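Local coordinates for uncharacterized protein (PDB 3GG7) that binds manganese and is of unestablished function, though it is probably a metal-dependent hydrolase of the TatD family acting on ester bonds, at residues 200-204 with 205-209; 6-10 with 11-15; 130-133 with 134-138; 103-106 with 107-111. All blocks are in the same frame, centred on the assembly; numbering follows the deposited sequence.

Along the chain the order is contact 2, contact 4, contact 3, contact 1, all within a TatD-type TIM-barrel fold. Contact 2 runs from the end of strand 4-8 into the loop before helix 16-25 and alone supplies manganese ligands. Contact 1 is the hairpin of strands 201-202 and 205-206; its centre lies 12 Å from that of contact 2, and the two meet where Tyr-13 OH and Ala-207 O form a probable hydrogen bond of 2.6 Å. Contacts 3 and 4, centres 11 Å apart, are turns of the adjacent helices 129-138 and 99-115, packed through Cys-135. The hairpin and metal-binding strand end lie far from these helices, contacts 1 and 3 being 30 Å apart between centres.

Contact 1. Residues 200-204 with 205-209; sequences LELDG and QAALP
Two leucines and an alanine meet across this hairpin because of how their first torsions are set. Leu-200 turns CG opposite its backbone N (chi1 171°), and its CD2 comes to 4.1 Å from Ala-207 CB. Leu-202 instead places CG opposite its own carbonyl carbon (chi1 -63°), and its CD1 lies 4.2 Å from Ala-207 CB. The short side chain of Ala-207, directed toward the first segment, thus touches both leucines, and a methyl suits the place because its CB already lies 3.4 Å from Leu-200 O. Ala-207 N donates to Leu-200 O at 2.9 Å, an almost straight bond.

The motif is a beta hairpin with a two-residue loop: Leu-202 and Gln-205 form the antiparallel hydrogen-bonded pair that closes a type I' turn, and Glu-201 and Ala-206 form the non-hydrogen-bonded pair next to it. Leu-202 N donates to Gln-205 O at 2.9 Å, and Gln-205 N returns a bond to Leu-202 O at 3.0 Å. Asp-203 and Gly-204 both take positive phi, as this turn requires, and a glycine adopts such a backbone with little cost.

Gln-205 bends at chi2, laying its amide back along the turn, with NE2 3.6 Å from Gly-204 O, a proximity rather than a bond. At the other strand, Glu-201 CA makes a CH...O contact with Gln-205 O, while its extended side chain suits an exposed place. On the inner side, Leu-200 packs on Trp-149 and on Pro-171 and Thr-172 of helix 171-174; Leu-202 also touches Pro-171.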
loop_
_atom_site.group_PDB
_atom_site.type_symbol
_atom_site.label_atom_id
_atom_site.label_comp_id
_atom_site.label_asym_id
_atom_site.label_seq_id
_atom_site.Cartn_x
_atom_site.Cartn_y
_atom_site.Cartn_z
ATOM N N LEU A 200 -11.675 -3.510 1.488
ATOM C CA LEU A 200 -12.289 -2.800 2.588
ATOM C C LEU A 200 -13.752 -2.563 2.259
ATOM O O LEU A 200 -14.090 -2.060 1.188
ATOM C CB LEU A 200 -11.606 -1.447 2.833
ATOM C CG LEU A 200 -12.405 -0.601 3.856
ATOM C CD1 LEU A 200 -12.225 -1.171 5.263
ATOM C CD2 LEU A 200 -12.074 0.874 3.810
ATOM N N GLU A 201 -14.618 -2.937 3.185
ATOM C CA GLU A 201 -16.020 -2.577 3.087
ATOM C C GLU A 201 -16.355 -1.454 4.053
ATOM O O GLU A 201 -15.915 -1.450 5.198
ATOM C CB GLU A 201 -16.894 -3.795 3.336
ATOM C CG GLU A 201 -16.839 -4.746 2.188
ATOM C CD GLU A 201 -17.661 -5.980 2.417
ATOM O OE1 GLU A 201 -18.400 -6.046 3.426
ATOM O OE2 GLU A 201 -17.560 -6.885 1.576
ATOM N N LEU A 202 -17.115 -0.479 3.563
ATOM C CA LEU A 202 -17.698 0.565 4.395
ATOM C C LEU A 202 -19.201 0.384 4.323
ATOM O O LEU A 202 -19.776 0.314 3.232
ATOM C CB LEU A 202 -17.329 1.948 3.863
ATOM C CG LEU A 202 -15.847 2.276 3.879
ATOM C CD1 LEU A 202 -15.570 3.525 3.042
ATOM C CD2 LEU A 202 -15.376 2.431 5.319
ATOM N N ASP A 203 -19.828 0.264 5.487
ATOM C CA ASP A 203 -21.270 0.043 5.569
ATOM C C ASP A 203 -21.757 -1.106 4.668
ATOM O O ASP A 203 -22.796 -1.003 4.015
ATOM C CB ASP A 203 -22.005 1.372 5.281
ATOM C CG ASP A 203 -21.544 2.505 6.206
ATOM O OD1 ASP A 203 -21.636 2.354 7.446
ATOM O OD2 ASP A 203 -21.073 3.552 5.711
ATOM N N GLY A 204 -20.991 -2.198 4.645
ATOM C CA GLY A 204 -21.347 -3.422 3.915
ATOM C C GLY A 204 -21.155 -3.381 2.411
ATOM O O GLY A 204 -21.599 -4.274 1.696
ATOM N N GLN A 205 -20.500 -2.336 1.914
ATOM C CA GLN A 205 -20.318 -2.152 0.480
ATOM C C GLN A 205 -18.844 -1.910 0.210
ATOM O O GLN A 205 -18.187 -1.283 1.010
ATOM C CB GLN A 205 -21.131 -0.948 0.000
ATOM C CG GLN A 205 -22.638 -1.119 0.233
ATOM C CD GLN A 205 -23.253 -2.173 -0.652
ATOM O OE1 GLN A 205 -22.820 -2.391 -1.775
ATOM N NE2 GLN A 205 -24.314 -2.804 -0.158
ATOM N N ALA A 206 -18.339 -2.397 -0.914
ATOM C CA ALA A 206 -16.918 -2.224 -1.247
ATOM C C ALA A 206 -16.561 -0.739 -1.321
ATOM O O ALA A 206 -17.296 0.051 -1.934
ATOM C CB ALA A 206 -16.609 -2.895 -2.553
ATOM N N ALA A 207 -15.462 -0.360 -0.691
ATOM C CA ALA A 207 -14.932 0.999 -0.793
ATOM C C ALA A 207 -14.508 1.368 -2.206
ATOM O O ALA A 207 -14.041 0.504 -2.976
ATOM C CB ALA A 207 -13.761 1.181 0.130
ATOM N N LEU A 208 -14.734 2.636 -2.539
ATOM C CA LEU A 208 -14.226 3.267 -3.759
ATOM C C LEU A 208 -13.150 4.264 -3.390
ATOM O O LEU A 208 -13.112 4.759 -2.254
ATOM C CB LEU A 208 -15.362 3.991 -4.496
ATOM C CG LEU A 208 -16.384 3.051 -5.113
ATOM C CD1 LEU A 208 -17.653 3.871 -5.391
ATOM C CD2 LEU A 208 -15.795 2.402 -6.379
ATOM N N PRO A 209 -12.250 4.597 -4.336
ATOM C CA PRO A 209 -11.131 5.491 -4.006
ATOM C C PRO A 209 -11.530 6.820 -3.378
ATOM O O PRO A 209 -10.826 7.326 -2.487
ATOM C CB PRO A 209 -10.423 5.691 -5.350
ATOM C CG PRO A 209 -10.753 4.472 -6.121
ATOM C CD PRO A 209 -12.136 4.047 -5.693
#

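Contact 2. Residues 6-10 with 11-15; sequences FHVHL and DLYPD. With MN (manganese (II) ion), chain B.
Tyr-13 makes apolar contacts with Val-8 and, more loosely, with Leu-10. Val-8 CG2 lies at the edge of the tyrosine ring, 4.1 Å from Tyr-13 CE2, the two side chains crossing at about a right angle. Leu-12 lies beside His-9, pointing the same way, with CD1 3.6 Å from His-9 CB.

Backbone bonds shape the short 3-10 turn. Leu-12 N donates to His-9 O at 3.1 Å, and Tyr-13 N makes a weak bond to Leu-10 O.

Metal coordination places this bend in the TIM-barrel metallohydrolase fold: the His-Val-His sequence at the end of strand 4-8 gives the manganese His-7 NE2 and His-9 NE2, each at 2.1 Å, alongside Glu-86, Asp-196 and a water. Histidines suit the site because one ring nitrogen can bind metal while the other is held.

Polar bridging does that holding. His-9 ND1 donates to a water in its ring plane, which donates to Asp-11 OD1; Asp-11 CG, set between backbone N and carbonyl carbon (chi1 66°), places the carboxylate to meet this water with OD1 and Thr-43 with OD2. His-7 ND1 is paired with Ser-122. Tyr-13 OH pairs with Ala-207 O; an alanine in place of this tyrosine would probably leave that carbonyl without its partner and open a gap beside Val-8.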
loop_
_atom_site.group_PDB
_atom_site.type_symbol
_atom_site.label_atom_id
_atom_site.label_comp_id
_atom_site.label_asym_id
_atom_site.label_seq_id
_atom_site.Cartn_x
_atom_site.Cartn_y
_atom_site.Cartn_z
ATOM N N PHE A 6 -3.513 5.908 -1.734
ATOM C CA PHE A 6 -2.224 5.334 -2.045
ATOM C C PHE A 6 -2.149 3.818 -1.837
ATOM O O PHE A 6 -1.067 3.278 -1.672
ATOM C CB PHE A 6 -1.099 6.063 -1.292
ATOM C CG PHE A 6 0.126 6.280 -2.125
ATOM C CD1 PHE A 6 0.081 7.196 -3.160
ATOM C CD2 PHE A 6 1.285 5.544 -1.944
ATOM C CE1 PHE A 6 1.183 7.399 -3.948
ATOM C CE2 PHE A 6 2.389 5.752 -2.760
ATOM C CZ PHE A 6 2.340 6.688 -3.727
ATOM N N HIS A 7 -3.273 3.127 -1.949
ATOM C CA HIS A 7 -3.296 1.678 -2.036
ATOM C C HIS A 7 -4.710 1.247 -2.350
ATOM O O HIS A 7 -5.566 1.195 -1.454
ATOM C CB HIS A 7 -2.831 1.051 -0.723
ATOM C CG HIS A 7 -2.842 -0.445 -0.716
ATOM N ND1 HIS A 7 -1.690 -1.189 -0.785
ATOM C CD2 HIS A 7 -3.868 -1.343 -0.661
ATOM C CE1 HIS A 7 -1.998 -2.476 -0.760
ATOM N NE2 HIS A 7 -3.305 -2.597 -0.663
ATOM N N VAL A 8 -4.951 0.915 -3.619
ATOM C CA VAL A 8 -6.257 0.473 -4.066
ATOM C C VAL A 8 -6.142 -0.530 -5.216
ATOM O O VAL A 8 -5.253 -0.423 -6.054
ATOM C CB VAL A 8 -7.158 1.674 -4.404
ATOM C CG1 VAL A 8 -6.571 2.541 -5.567
ATOM C CG2 VAL A 8 -8.583 1.239 -4.723
ATOM N N HIS A 9 -7.034 -1.519 -5.222
ATOM C CA HIS A 9 -7.023 -2.575 -6.222
ATOM C C HIS A 9 -7.991 -2.235 -7.333
ATOM O O HIS A 9 -9.075 -2.825 -7.415
ATOM C CB HIS A 9 -7.359 -3.924 -5.586
ATOM C CG HIS A 9 -6.410 -4.321 -4.495
ATOM N ND1 HIS A 9 -5.374 -5.205 -4.701
ATOM C CD2 HIS A 9 -6.345 -3.965 -3.191
ATOM C CE1 HIS A 9 -4.699 -5.359 -3.577
ATOM N NE2 HIS A 9 -5.275 -4.633 -2.637
ATOM N N LEU A 10 -7.612 -1.301 -8.199
ATOM C CA LEU A 10 -8.499 -0.948 -9.328
ATOM C C LEU A 10 -8.872 -2.164 -10.149
ATOM O O LEU A 10 -10.016 -2.261 -10.609
ATOM C CB LEU A 10 -7.858 0.060 -10.267
ATOM C CG LEU A 10 -7.498 1.407 -9.736
ATOM C CD1 LEU A 10 -7.021 2.213 -10.952
ATOM C CD2 LEU A 10 -8.703 2.090 -9.075
ATOM N N ASP A 11 -7.955 -3.120 -10.275
ATOM C CA ASP A 11 -8.154 -4.269 -11.160
ATOM C C ASP A 11 -9.079 -5.348 -10.564
ATOM O O ASP A 11 -9.352 -6.360 -11.220
ATOM C CB ASP A 11 -6.807 -4.830 -11.661
ATOM C CG ASP A 11 -5.960 -5.439 -10.564
ATOM O OD1 ASP A 11 -6.447 -5.601 -9.413
ATOM O OD2 ASP A 11 -4.770 -5.746 -10.886
ATOM N N LEU A 12 -9.579 -5.137 -9.349
ATOM C CA LEU A 12 -10.457 -6.096 -8.703
ATOM C C LEU A 12 -11.911 -5.616 -8.659
ATOM O O LEU A 12 -12.762 -6.331 -8.129
ATOM C CB LEU A 12 -9.956 -6.418 -7.297
ATOM C CG LEU A 12 -8.599 -7.120 -7.204
ATOM C CD1 LEU A 12 -8.236 -7.450 -5.746
ATOM C CD2 LEU A 12 -8.557 -8.392 -8.089
ATOM N N TYR A 13 -12.184 -4.434 -9.211
ATOM C CA TYR A 13 -13.568 -3.937 -9.331
ATOM C C TYR A 13 -14.263 -4.621 -10.506
ATOM O O TYR A 13 -13.619 -5.043 -11.457
ATOM C CB TYR A 13 -13.591 -2.428 -9.518
ATOM C CG TYR A 13 -13.258 -1.652 -8.283
ATOM C CD1 TYR A 13 -14.219 -1.393 -7.314
ATOM C CD2 TYR A 13 -11.972 -1.199 -8.059
ATOM C CE1 TYR A 13 -13.914 -0.677 -6.159
ATOM C CE2 TYR A 13 -11.654 -0.472 -6.900
ATOM C CZ TYR A 13 -12.613 -0.196 -5.965
ATOM O OH TYR A 13 -12.206 0.511 -4.833
ATOM N N PRO A 14 -15.607 -4.704 -10.461
ATOM C CA PRO A 14 -16.261 -5.255 -11.645
ATOM C C PRO A 14 -16.027 -4.494 -12.958
ATOM O O PRO A 14 -15.932 -5.135 -14.018
ATOM C CB PRO A 14 -17.742 -5.222 -11.265
ATOM C CG PRO A 14 -17.755 -5.380 -9.810
ATOM C CD PRO A 14 -16.501 -4.684 -9.283
ATOM N N ASP A 15 -15.862 -3.167 -12.884
ATOM C CA ASP A 15 -15.590 -2.325 -14.048
ATOM C C ASP A 15 -14.391 -1.416 -13.728
ATOM O O ASP A 15 -14.583 -0.254 -13.369
ATOM C CB ASP A 15 -16.844 -1.490 -14.377
ATOM C CG ASP A 15 -16.738 -0.719 -15.676
ATOM O OD1 ASP A 15 -15.631 -0.498 -16.213
ATOM O OD2 ASP A 15 -17.799 -0.254 -16.154
HETATM MN MN MN B . -4.535 -4.314 -0.698
HETATM O O HOH W 1 -4.822 -5.824 -7.319
HETATM O O HOH W 2 -4.983 -5.298 1.028
#

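Contact 3. Residues 130-133 with 134-138; sequences SEVL and NCLEA
Leu-136 packs back along the helix onto Val-132, one turn earlier, and its side chain can be followed outward. Its CB lies 3.7 Å from Val-132 O. CG stands opposite the residue's own carbonyl carbon (chi1 -70°), and this brings CG to 3.4 Å from Val-132 O. At the tip, CD1 meets Val-132 CG1 at 4.0 Å, the two side chains lying side by side and pointing the same way, and it also approaches Leu-133 CD2 at 4.3 Å. CD2 takes the other direction and touches Leu-110 of the neighbouring helix. A branched leucine suits the place because its two methyls serve different partners.

The backbone beneath is regular. Leu-136 N donates to Val-132 O at 2.9 Å, and Asn-134 N, Cys-135 N and Glu-137 N make the equivalent i to i+4 bonds.

The polar residues lie on the other side of the helix. Asn-134 sets its amide over the preceding turn, CG 3.2 Å from Ser-130 O, and OD1 accepts a hydrogen bond from Arg-159, which also forms a salt bridge with Glu-137. Ser-130 OG bonds Glu-156. One arginine of helix 154-162 therefore joins two side chains of this helix. Cys-135, small enough for a close helix interface, faces helix 99-115.

Such an amphipathic helix, apolar toward Ile-123 of the barrel strand and toward helix 99-115, with polar side chains reaching helix 154-162, is typical of the beta-alpha-beta crossover linking parallel strands 119-124 and 143-148 in a TIM barrel.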
loop_
_atom_site.group_PDB
_atom_site.type_symbol
_atom_site.label_atom_id
_atom_site.label_comp_id
_atom_site.label_asym_id
_atom_site.label_seq_id
_atom_site.Cartn_x
_atom_site.Cartn_y
_atom_site.Cartn_z
ATOM N N SER A 130 6.254 -8.061 12.958
ATOM C CA SER A 130 7.643 -8.241 13.361
ATOM C C SER A 130 8.483 -8.923 12.284
ATOM O O SER A 130 9.640 -8.567 12.075
ATOM C CB SER A 130 7.709 -9.026 14.677
ATOM O OG SER A 130 7.373 -8.174 15.764
ATOM N N GLU A 131 7.878 -9.874 11.560
ATOM C CA GLU A 131 8.605 -10.594 10.520
ATOM C C GLU A 131 8.845 -9.694 9.315
ATOM O O GLU A 131 9.909 -9.714 8.727
ATOM C CB GLU A 131 7.868 -11.870 10.099
ATOM C CG GLU A 131 7.789 -12.964 11.198
ATOM C CD GLU A 131 6.934 -12.597 12.398
ATOM O OE1 GLU A 131 5.817 -12.049 12.225
ATOM O OE2 GLU A 131 7.385 -12.876 13.554
ATOM N N VAL A 132 7.850 -8.886 8.972
ATOM C CA VAL A 132 8.039 -7.896 7.896
ATOM C C VAL A 132 9.181 -6.929 8.246
ATOM O O VAL A 132 10.055 -6.663 7.428
ATOM C CB VAL A 132 6.730 -7.152 7.551
ATOM C CG1 VAL A 132 7.018 -5.896 6.704
ATOM C CG2 VAL A 132 5.775 -8.114 6.806
ATOM N N LEU A 133 9.180 -6.452 9.491
ATOM C CA LEU A 133 10.229 -5.533 9.917
ATOM C C LEU A 133 11.605 -6.190 9.912
ATOM O O LEU A 133 12.587 -5.553 9.534
ATOM C CB LEU A 133 9.905 -4.939 11.281
ATOM C CG LEU A 133 8.664 -4.041 11.331
ATOM C CD1 LEU A 133 8.433 -3.479 12.704
ATOM C CD2 LEU A 133 8.785 -2.923 10.327
ATOM N N ASN A 134 11.694 -7.458 10.295
ATOM C CA ASN A 134 12.977 -8.187 10.219
ATOM C C ASN A 134 13.469 -8.217 8.774
ATOM O O ASN A 134 14.652 -7.973 8.477
ATOM C CB ASN A 134 12.853 -9.609 10.792
ATOM C CG ASN A 134 12.667 -9.614 12.303
ATOM O OD1 ASN A 134 12.979 -8.639 12.960
ATOM N ND2 ASN A 134 12.119 -10.695 12.838
ATOM N N CYS A 135 12.542 -8.451 7.842
ATOM C CA CYS A 135 12.910 -8.500 6.414
ATOM C C CYS A 135 13.383 -7.149 5.919
ATOM O O CYS A 135 14.316 -7.082 5.155
ATOM C CB CYS A 135 11.733 -8.983 5.533
ATOM S SG CYS A 135 11.260 -10.700 5.759
ATOM N N LEU A 136 12.703 -6.084 6.320
ATOM C CA LEU A 136 13.063 -4.743 5.879
ATOM C C LEU A 136 14.408 -4.346 6.485
ATOM O O LEU A 136 15.226 -3.723 5.813
ATOM C CB LEU A 136 12.007 -3.728 6.278
ATOM C CG LEU A 136 10.685 -3.863 5.518
ATOM C CD1 LEU A 136 9.646 -2.914 6.087
ATOM C CD2 LEU A 136 10.890 -3.626 4.025
ATOM N N GLU A 137 14.609 -4.698 7.748
ATOM C CA GLU A 137 15.891 -4.384 8.409
ATOM C C GLU A 137 17.051 -5.092 7.709
ATOM O O GLU A 137 18.155 -4.543 7.610
ATOM C CB GLU A 137 15.866 -4.762 9.878
ATOM C CG GLU A 137 17.102 -4.258 10.593
ATOM C CD GLU A 137 16.964 -4.233 12.087
ATOM O OE1 GLU A 137 17.795 -3.545 12.720
ATOM O OE2 GLU A 137 16.051 -4.886 12.625
ATOM N N ALA A 138 16.799 -6.300 7.212
ATOM C CA ALA A 138 17.806 -7.101 6.524
ATOM C C ALA A 138 18.062 -6.639 5.088
ATOM O O ALA A 138 19.070 -7.008 4.475
ATOM C CB ALA A 138 17.391 -8.563 6.532
#

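Contact 4. Residues 103-106 with 107-111; sequences FAVF and QHILR
Phe-103 meets Gln-107 one turn on: CE2 lies 3.8 Å from Gln-107 NE2, with ring and amide planes 69° apart. Gln-107 N donates to Phe-103 O at 2.9 Å. Ala-104, small at an exposed place, offers its O both to His-108 N and to a water; the water also donates to Gln-107 OE1 at 3.1 Å, tying that amide to the backbone. Val-105 runs side by side with Ile-109, CG1 to CD1 3.8 Å, two branched chains suited to a buried helix face.

Phe-106 CG stands opposite the backbone N (chi1 -171°), and the ring's rotation about CB-CG (chi2 42°) gives one face to Leu-110. CD1 of that leucine makes a CH-pi contact over the face, 4.0 Å from the centroid of the Phe-106 ring, while Leu-110 CD2 touches Phe-106 CE1 at 3.9 Å. A serine in place of this phenylalanine would probably leave Leu-110 CD1 without the ring face it rests on and open a gap beside Val-87.

The helix belongs to the beta-alpha-beta unit between strands 83-88 and 119-124. Phe-106 and Ile-109 pack on Val-87, Val-105 and Ile-109 on Phe-59, and Phe-103, Phe-106 and Leu-110 close around Cys-135 of helix 129-138.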
loop_
_atom_site.group_PDB
_atom_site.type_symbol
_atom_site.label_atom_id
_atom_site.label_comp_id
_atom_site.label_asym_id
_atom_site.label_seq_id
_atom_site.Cartn_x
_atom_site.Cartn_y
_atom_site.Cartn_z
ATOM N N PHE A 103 7.661 -16.154 2.573
ATOM C CA PHE A 103 8.942 -15.570 2.956
ATOM C C PHE A 103 9.913 -15.558 1.766
ATOM O O PHE A 103 10.549 -14.559 1.469
ATOM C CB PHE A 103 9.499 -16.350 4.155
ATOM C CG PHE A 103 10.831 -15.870 4.637
ATOM C CD1 PHE A 103 10.925 -15.062 5.760
ATOM C CD2 PHE A 103 11.995 -16.269 4.000
ATOM C CE1 PHE A 103 12.163 -14.634 6.226
ATOM C CE2 PHE A 103 13.248 -15.838 4.453
ATOM C CZ PHE A 103 13.325 -15.023 5.563
ATOM N N ALA A 104 9.994 -16.681 1.053
ATOM C CA ALA A 104 10.835 -16.786 -0.115
ATOM C C ALA A 104 10.525 -15.715 -1.155
ATOM O O ALA A 104 11.433 -15.055 -1.672
ATOM C CB ALA A 104 10.707 -18.165 -0.729
ATOM N N VAL A 105 9.236 -15.553 -1.466
ATOM C CA VAL A 105 8.833 -14.569 -2.448
ATOM C C VAL A 105 9.142 -13.135 -2.000
ATOM O O VAL A 105 9.647 -12.321 -2.774
ATOM C CB VAL A 105 7.315 -14.708 -2.789
ATOM C CG1 VAL A 105 6.801 -13.504 -3.550
ATOM C CG2 VAL A 105 7.080 -15.974 -3.598
ATOM N N PHE A 106 8.783 -12.798 -0.767
ATOM C CA PHE A 106 9.022 -11.448 -0.285
ATOM C C PHE A 106 10.521 -11.120 -0.244
ATOM O O PHE A 106 10.954 -10.030 -0.623
ATOM C CB PHE A 106 8.391 -11.268 1.112
ATOM C CG PHE A 106 8.385 -9.860 1.612
ATOM C CD1 PHE A 106 8.076 -8.777 0.796
ATOM C CD2 PHE A 106 8.670 -9.612 2.946
ATOM C CE1 PHE A 106 8.061 -7.480 1.323
ATOM C CE2 PHE A 106 8.680 -8.335 3.466
ATOM C CZ PHE A 106 8.377 -7.269 2.684
ATOM N N GLN A 107 11.319 -12.080 0.203
ATOM C CA GLN A 107 12.775 -11.860 0.238
ATOM C C GLN A 107 13.306 -11.652 -1.175
ATOM O O GLN A 107 14.123 -10.747 -1.425
ATOM C CB GLN A 107 13.463 -13.047 0.882
ATOM C CG GLN A 107 14.962 -13.048 0.735
ATOM C CD GLN A 107 15.572 -14.201 1.483
ATOM O OE1 GLN A 107 15.605 -15.332 0.986
ATOM N NE2 GLN A 107 16.044 -13.928 2.691
ATOM N N HIS A 108 12.820 -12.464 -2.121
ATOM C CA HIS A 108 13.180 -12.326 -3.547
ATOM C C HIS A 108 12.834 -10.919 -4.042
ATOM O O HIS A 108 13.641 -10.253 -4.700
ATOM C CB HIS A 108 12.472 -13.392 -4.400
ATOM C CG HIS A 108 12.604 -13.195 -5.880
ATOM N ND1 HIS A 108 13.590 -13.807 -6.638
ATOM C CD2 HIS A 108 11.846 -12.492 -6.750
ATOM C CE1 HIS A 108 13.435 -13.473 -7.907
ATOM N NE2 HIS A 108 12.388 -12.671 -8.002
ATOM N N ILE A 109 11.622 -10.470 -3.705
ATOM C CA ILE A 109 11.139 -9.186 -4.154
ATOM C C ILE A 109 12.031 -8.071 -3.612
ATOM O O ILE A 109 12.429 -7.198 -4.359
ATOM C CB ILE A 109 9.658 -8.990 -3.798
ATOM C CG1 ILE A 109 8.806 -9.777 -4.824
ATOM C CG2 ILE A 109 9.295 -7.520 -3.801
ATOM C CD1 ILE A 109 7.322 -9.844 -4.547
ATOM N N LEU A 110 12.356 -8.118 -2.327
ATOM C CA LEU A 110 13.186 -7.079 -1.727
ATOM C C LEU A 110 14.573 -7.056 -2.357
ATOM O O LEU A 110 15.081 -5.989 -2.673
ATOM C CB LEU A 110 13.273 -7.268 -0.218
ATOM C CG LEU A 110 11.968 -7.105 0.551
ATOM C CD1 LEU A 110 12.197 -7.322 2.029
ATOM C CD2 LEU A 110 11.343 -5.712 0.333
ATOM N N ARG A 111 15.133 -8.226 -2.606
ATOM C CA ARG A 111 16.441 -8.300 -3.241
ATOM C C ARG A 111 16.429 -7.736 -4.672
ATOM O O ARG A 111 17.331 -6.977 -5.043
ATOM C CB ARG A 111 16.969 -9.729 -3.196
ATOM C CG ARG A 111 17.309 -10.195 -1.786
ATOM C CD ARG A 111 18.345 -11.303 -1.814
ATOM N NE ARG A 111 18.321 -12.159 -0.627
ATOM C CZ ARG A 111 18.673 -11.791 0.609
ATOM N NH1 ARG A 111 19.067 -10.544 0.888
ATOM N NH2 ARG A 111 18.619 -12.687 1.593
HETATM O O HOH W 3 14.002 -15.825 -1.607
#